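Local coordinates for uncharacterized protein DUF1185 (Bordetella bronchiseptica RB50, PDB 3BYQ), which is of unknown function but adopts a variant of the Bacillus chorismate mutase fold and may take part in amino-acid metabolism, at residues I5-T16 with P28-R39. Sequence-based numbering, arbitrary orientation.
Sequences IEIRKRTLIVET and PLKLAASCAVIR. With EDO (1,2-ethanediol), chain Y.
Thr-11 and Cys-35, Ile-13 and Ala-33, and Glu-15 and Leu-31 form successive antiparallel hydrogen-bonded pairs, each with two backbone bonds, such as Cys-35 N to Thr-11 O at 2.8 Å. Near the other end, Val-37 faces two residues at once: its O accepts from Arg-8 N (2.8 Å) while its N donates to Lys-9 O. This is a beta bulge, with Arg-8 at psi -49°, and it sends the Arg-8 and Lys-9 side chains the same way as Val-37; Arg-8 is salt-bridged to Glu-161 and Asp-155, Lys-9 to Asp-155 and to Glu-15 of the second subunit. The strands 7-17 and 29-39 make a beta hairpin; strand 161-169 flanks the second, and the first pairs with a strand of the second subunit, carrying the sheet across the interface.

Among charged groups, Glu-6 and Arg-39 run side by side in a salt bridge. Arg-39 NE reaches Glu-6 OE1 at 2.9 Å within the guanidinium plane but from above the carboxylate, the two planes lying 57° apart; the second bond, NH2 to OE2, is weak.

A water in the plane of the Arg-10 guanidinium, at its edge, accepts from NE and links it to Ser-34 OG and Cys-35 O; Glu-67 of helix 51-72 forms a salt bridge with Arg-10 and a hydrogen bond with Ser-34. Lys-30 NZ donates to O1 of an ethanediol, probably from the crystallisation liquor, which also shares a hydrogen bond with Thr-16 OG1 (2.8 Å).

Apolar contacts include Ile-7 CG1 with Ile-38 CG2 (4.0 Å) and Val-14 CG2 with Ala-32 CB (4.0 Å).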
loop_
_atom_site.group_PDB
_atom_site.type_symbol
_atom_site.label_atom_id
_atom_site.label_comp_id
_atom_site.label_asym_id
_atom_site.label_seq_id
_atom_site.Cartn_x
_atom_site.Cartn_y
_atom_site.Cartn_z
ATOM N N ILE B 5 23.211 -19.699 -5.676
ATOM C CA ILE B 5 22.120 -19.071 -6.444
ATOM C C ILE B 5 21.033 -20.061 -6.750
ATOM O O ILE B 5 21.208 -20.961 -7.553
ATOM C CB ILE B 5 22.629 -18.448 -7.741
ATOM C CG1 ILE B 5 23.750 -17.440 -7.443
ATOM C CG2 ILE B 5 21.452 -17.778 -8.509
ATOM C CD1 ILE B 5 24.317 -16.792 -8.707
ATOM N N GLU B 6 19.901 -19.884 -6.085
ATOM C CA GLU B 6 18.733 -20.753 -6.295
ATOM C C GLU B 6 17.533 -19.881 -6.621
ATOM O O GLU B 6 17.027 -19.197 -5.763
ATOM C CB GLU B 6 18.456 -21.572 -5.048
ATOM C CG GLU B 6 19.604 -22.475 -4.684
ATOM C CD GLU B 6 19.413 -23.165 -3.351
ATOM O OE1 GLU B 6 18.350 -23.007 -2.703
ATOM O OE2 GLU B 6 20.349 -23.863 -2.943
ATOM N N ILE B 7 17.073 -19.955 -7.865
ATOM C CA ILE B 7 15.956 -19.105 -8.354
ATOM C C ILE B 7 14.576 -19.750 -8.134
ATOM O O ILE B 7 14.310 -20.869 -8.596
ATOM C CB ILE B 7 16.130 -18.799 -9.867
ATOM C CG1 ILE B 7 17.501 -18.187 -10.164
ATOM C CG2 ILE B 7 14.996 -17.861 -10.394
ATOM C CD1 ILE B 7 17.805 -18.075 -11.644
ATOM N N ARG B 8 13.692 -19.019 -7.464
ATOM C CA ARG B 8 12.332 -19.460 -7.234
ATOM C C ARG B 8 11.440 -19.061 -8.409
ATOM O O ARG B 8 10.662 -19.837 -8.933
ATOM C CB ARG B 8 11.785 -18.868 -5.928
ATOM C CG ARG B 8 10.361 -19.317 -5.695
ATOM C CD ARG B 8 9.840 -19.066 -4.302
ATOM N NE ARG B 8 9.779 -17.672 -3.906
ATOM C CZ ARG B 8 8.728 -16.879 -4.050
ATOM N NH1 ARG B 8 7.656 -17.298 -4.661
ATOM N NH2 ARG B 8 8.790 -15.627 -3.619
ATOM N N LYS B 9 11.557 -17.792 -8.768
ATOM C CA LYS B 9 10.763 -17.227 -9.864
ATOM C C LYS B 9 11.421 -16.042 -10.477
ATOM O O LYS B 9 12.334 -15.459 -9.908
ATOM C CB LYS B 9 9.339 -16.885 -9.394
ATOM C CG LYS B 9 9.265 -15.804 -8.401
ATOM C CD LYS B 9 7.865 -15.712 -7.793
ATOM C CE LYS B 9 6.814 -15.250 -8.749
ATOM N NZ LYS B 9 5.447 -15.338 -8.053
ATOM N N ARG B 10 10.941 -15.713 -11.660
ATOM C CA ARG B 10 11.454 -14.599 -12.448
ATOM C C ARG B 10 10.286 -13.863 -13.074
ATOM O O ARG B 10 9.215 -14.433 -13.277
ATOM C CB ARG B 10 12.346 -15.138 -13.568
ATOM C CG ARG B 10 13.696 -15.672 -13.135
ATOM C CD ARG B 10 14.393 -16.372 -14.259
ATOM N NE ARG B 10 14.794 -15.452 -15.324
ATOM C CZ ARG B 10 15.362 -15.800 -16.464
ATOM N NH1 ARG B 10 15.713 -17.049 -16.681
ATOM N NH2 ARG B 10 15.627 -14.866 -17.371
ATOM N N THR B 11 10.468 -12.576 -13.296
ATOM C CA THR B 11 9.495 -11.811 -14.054
ATOM C C THR B 11 10.203 -10.976 -15.092
ATOM O O THR B 11 11.342 -10.525 -14.901
ATOM C CB THR B 11 8.571 -10.917 -13.200
ATOM O OG1 THR B 11 9.349 -9.874 -12.587
ATOM C CG2 THR B 11 7.835 -11.767 -12.156
ATOM N N LEU B 12 9.547 -10.864 -16.228
ATOM C CA LEU B 12 9.990 -9.983 -17.296
ATOM C C LEU B 12 8.839 -9.026 -17.519
ATOM O O LEU B 12 7.727 -9.477 -17.669
ATOM C CB LEU B 12 10.250 -10.784 -18.558
ATOM C CG LEU B 12 10.639 -10.005 -19.822
ATOM C CD1 LEU B 12 11.958 -9.323 -19.599
ATOM C CD2 LEU B 12 10.732 -10.951 -21.003
ATOM N N ILE B 13 9.088 -7.719 -17.461
ATOM C CA ILE B 13 8.014 -6.772 -17.773
ATOM C C ILE B 13 8.489 -5.838 -18.856
ATOM O O ILE B 13 9.662 -5.431 -18.913
ATOM C CB ILE B 13 7.449 -6.009 -16.576
ATOM C CG1 ILE B 13 8.492 -5.064 -15.986
ATOM C CG2 ILE B 13 6.928 -6.992 -15.519
ATOM C CD1 ILE B 13 7.988 -4.264 -14.790
ATOM N N VAL B 14 7.569 -5.562 -19.774
ATOM C CA VAL B 14 7.826 -4.641 -20.890
ATOM C C VAL B 14 6.698 -3.626 -20.865
ATOM O O VAL B 14 5.554 -3.971 -21.049
ATOM C CB VAL B 14 7.936 -5.278 -22.299
ATOM C CG1 VAL B 14 8.237 -4.203 -23.353
ATOM C CG2 VAL B 14 9.030 -6.375 -22.296
ATOM N N GLU B 15 7.058 -2.378 -20.608
ATOM C CA GLU B 15 6.110 -1.273 -20.565
ATOM C C GLU B 15 6.323 -0.421 -21.799
ATOM O O GLU B 15 7.409 0.106 -22.018
ATOM C CB GLU B 15 6.378 -0.439 -19.295
ATOM C CG GLU B 15 5.457 0.743 -19.099
ATOM C CD GLU B 15 5.982 1.721 -18.058
ATOM O OE1 GLU B 15 7.050 2.384 -18.252
ATOM O OE2 GLU B 15 5.290 1.846 -17.023
ATOM N N THR B 16 5.282 -0.267 -22.587
ATOM C CA THR B 16 5.334 0.535 -23.802
ATOM C C THR B 16 4.495 1.769 -23.550
ATOM O O THR B 16 3.314 1.658 -23.211
ATOM C CB THR B 16 4.779 -0.226 -25.012
ATOM O OG1 THR B 16 5.457 -1.500 -25.135
ATOM C CG2 THR B 16 4.949 0.583 -26.291
ATOM N N PRO B 28 6.987 4.719 -29.826
ATOM C CA PRO B 28 6.802 4.710 -28.391
ATOM C C PRO B 28 8.051 4.332 -27.637
ATOM O O PRO B 28 8.975 3.753 -28.194
ATOM C CB PRO B 28 5.750 3.612 -28.189
ATOM C CG PRO B 28 5.869 2.743 -29.327
ATOM C CD PRO B 28 6.250 3.619 -30.475
ATOM N N LEU B 29 8.080 4.693 -26.372
ATOM C CA LEU B 29 9.153 4.259 -25.504
ATOM C C LEU B 29 8.869 2.876 -24.945
ATOM O O LEU B 29 7.747 2.583 -24.555
ATOM C CB LEU B 29 9.293 5.238 -24.331
ATOM C CG LEU B 29 10.299 4.884 -23.246
ATOM C CD1 LEU B 29 11.746 4.826 -23.779
ATOM C CD2 LEU B 29 10.136 5.899 -22.162
ATOM N N LYS B 30 9.889 2.023 -24.912
ATOM C CA LYS B 30 9.780 0.751 -24.209
ATOM C C LYS B 30 10.837 0.733 -23.107
ATOM O O LYS B 30 12.010 1.078 -23.336
ATOM C CB LYS B 30 9.963 -0.458 -25.081
ATOM C CG LYS B 30 8.951 -0.548 -26.161
ATOM C CD LYS B 30 8.973 -1.928 -26.825
ATOM C CE LYS B 30 8.111 -1.905 -28.049
ATOM N NZ LYS B 30 7.816 -3.266 -28.567
ATOM N N LEU B 31 10.360 0.393 -21.921
ATOM C CA LEU B 31 11.220 0.159 -20.735
ATOM C C LEU B 31 10.920 -1.260 -20.276
ATOM O O LEU B 31 9.764 -1.634 -20.153
ATOM C CB LEU B 31 10.907 1.144 -19.607
ATOM C CG LEU B 31 11.196 2.628 -19.869
ATOM C CD1 LEU B 31 10.727 3.488 -18.714
ATOM C CD2 LEU B 31 12.656 2.903 -20.167
ATOM N N ALA B 32 11.960 -2.022 -19.961
ATOM C CA ALA B 32 11.769 -3.437 -19.595
ATOM C C ALA B 32 12.588 -3.788 -18.388
ATOM O O ALA B 32 13.702 -3.266 -18.212
ATOM C CB ALA B 32 12.136 -4.354 -20.783
ATOM N N ALA B 33 12.034 -4.666 -17.545
ATOM C CA ALA B 33 12.750 -5.089 -16.327
ATOM C C ALA B 33 12.717 -6.605 -16.285
ATOM O O ALA B 33 11.716 -7.206 -16.618
ATOM C CB ALA B 33 12.096 -4.513 -15.078
ATOM N N SER B 34 13.861 -7.179 -15.927
ATOM C CA SER B 34 14.004 -8.614 -15.738
ATOM C C SER B 34 14.421 -8.790 -14.292
ATOM O O SER B 34 15.441 -8.262 -13.883
ATOM C CB SER B 34 15.067 -9.207 -16.671
ATOM O OG SER B 34 15.158 -10.639 -16.558
ATOM N N CYS B 35 13.611 -9.550 -13.555
ATOM C CA CYS B 35 13.813 -9.807 -12.127
ATOM C C CYS B 35 13.905 -11.298 -11.838
ATOM O O CYS B 35 13.236 -12.142 -12.491
ATOM C CB CYS B 35 12.616 -9.297 -11.336
ATOM S SG CYS B 35 12.190 -7.518 -11.627
ATOM N N ALA B 36 14.717 -11.605 -10.835
ATOM C CA ALA B 36 14.855 -12.957 -10.305
ATOM C C ALA B 36 14.792 -12.907 -8.776
ATOM O O ALA B 36 15.466 -12.068 -8.139
ATOM C CB ALA B 36 16.176 -13.606 -10.733
ATOM N N VAL B 37 14.019 -13.854 -8.238
ATOM C CA VAL B 37 13.842 -14.047 -6.805
ATOM C C VAL B 37 14.656 -15.258 -6.429
ATOM O O VAL B 37 14.443 -16.335 -6.957
ATOM C CB VAL B 37 12.380 -14.263 -6.421
ATOM C CG1 VAL B 37 12.258 -14.504 -4.933
ATOM C CG2 VAL B 37 11.521 -13.060 -6.849
ATOM N N ILE B 38 15.637 -15.033 -5.561
ATOM C CA ILE B 38 16.544 -16.083 -5.110
ATOM C C ILE B 38 16.565 -16.224 -3.598
ATOM O O ILE B 38 16.173 -15.345 -2.889
ATOM C CB ILE B 38 17.974 -15.910 -5.647
ATOM C CG1 ILE B 38 18.770 -14.816 -4.904
ATOM C CG2 ILE B 38 17.958 -15.646 -7.173
ATOM C CD1 ILE B 38 20.317 -14.834 -5.190
ATOM N N ARG B 39 16.952 -17.402 -3.132
ATOM C CA ARG B 39 17.105 -17.624 -1.702
ATOM C C ARG B 39 18.282 -16.797 -1.230
ATOM O O ARG B 39 19.294 -16.672 -1.926
ATOM C CB ARG B 39 17.370 -19.106 -1.418
ATOM C CG ARG B 39 17.453 -19.424 0.059
ATOM C CD ARG B 39 17.532 -20.924 0.294
ATOM N NE ARG B 39 18.750 -21.485 -0.256
ATOM C CZ ARG B 39 19.945 -21.456 0.341
ATOM N NH1 ARG B 39 20.098 -20.836 1.493
ATOM N NH2 ARG B 39 20.993 -22.021 -0.266
HETATM C C1 EDO Y . 4.533 -3.831 -27.195
HETATM O O1 EDO Y . 5.071 -2.606 -27.665
HETATM C C2 EDO Y . 3.061 -3.822 -27.527
HETATM O O2 EDO Y . 2.953 -3.922 -28.944
HETATM O O HOH W 1 20.177 -18.380 -3.775
HETATM O O HOH W 2 13.981 -12.560 -15.131
HETATM O O HOH W 3 10.288 -7.697 -13.936
#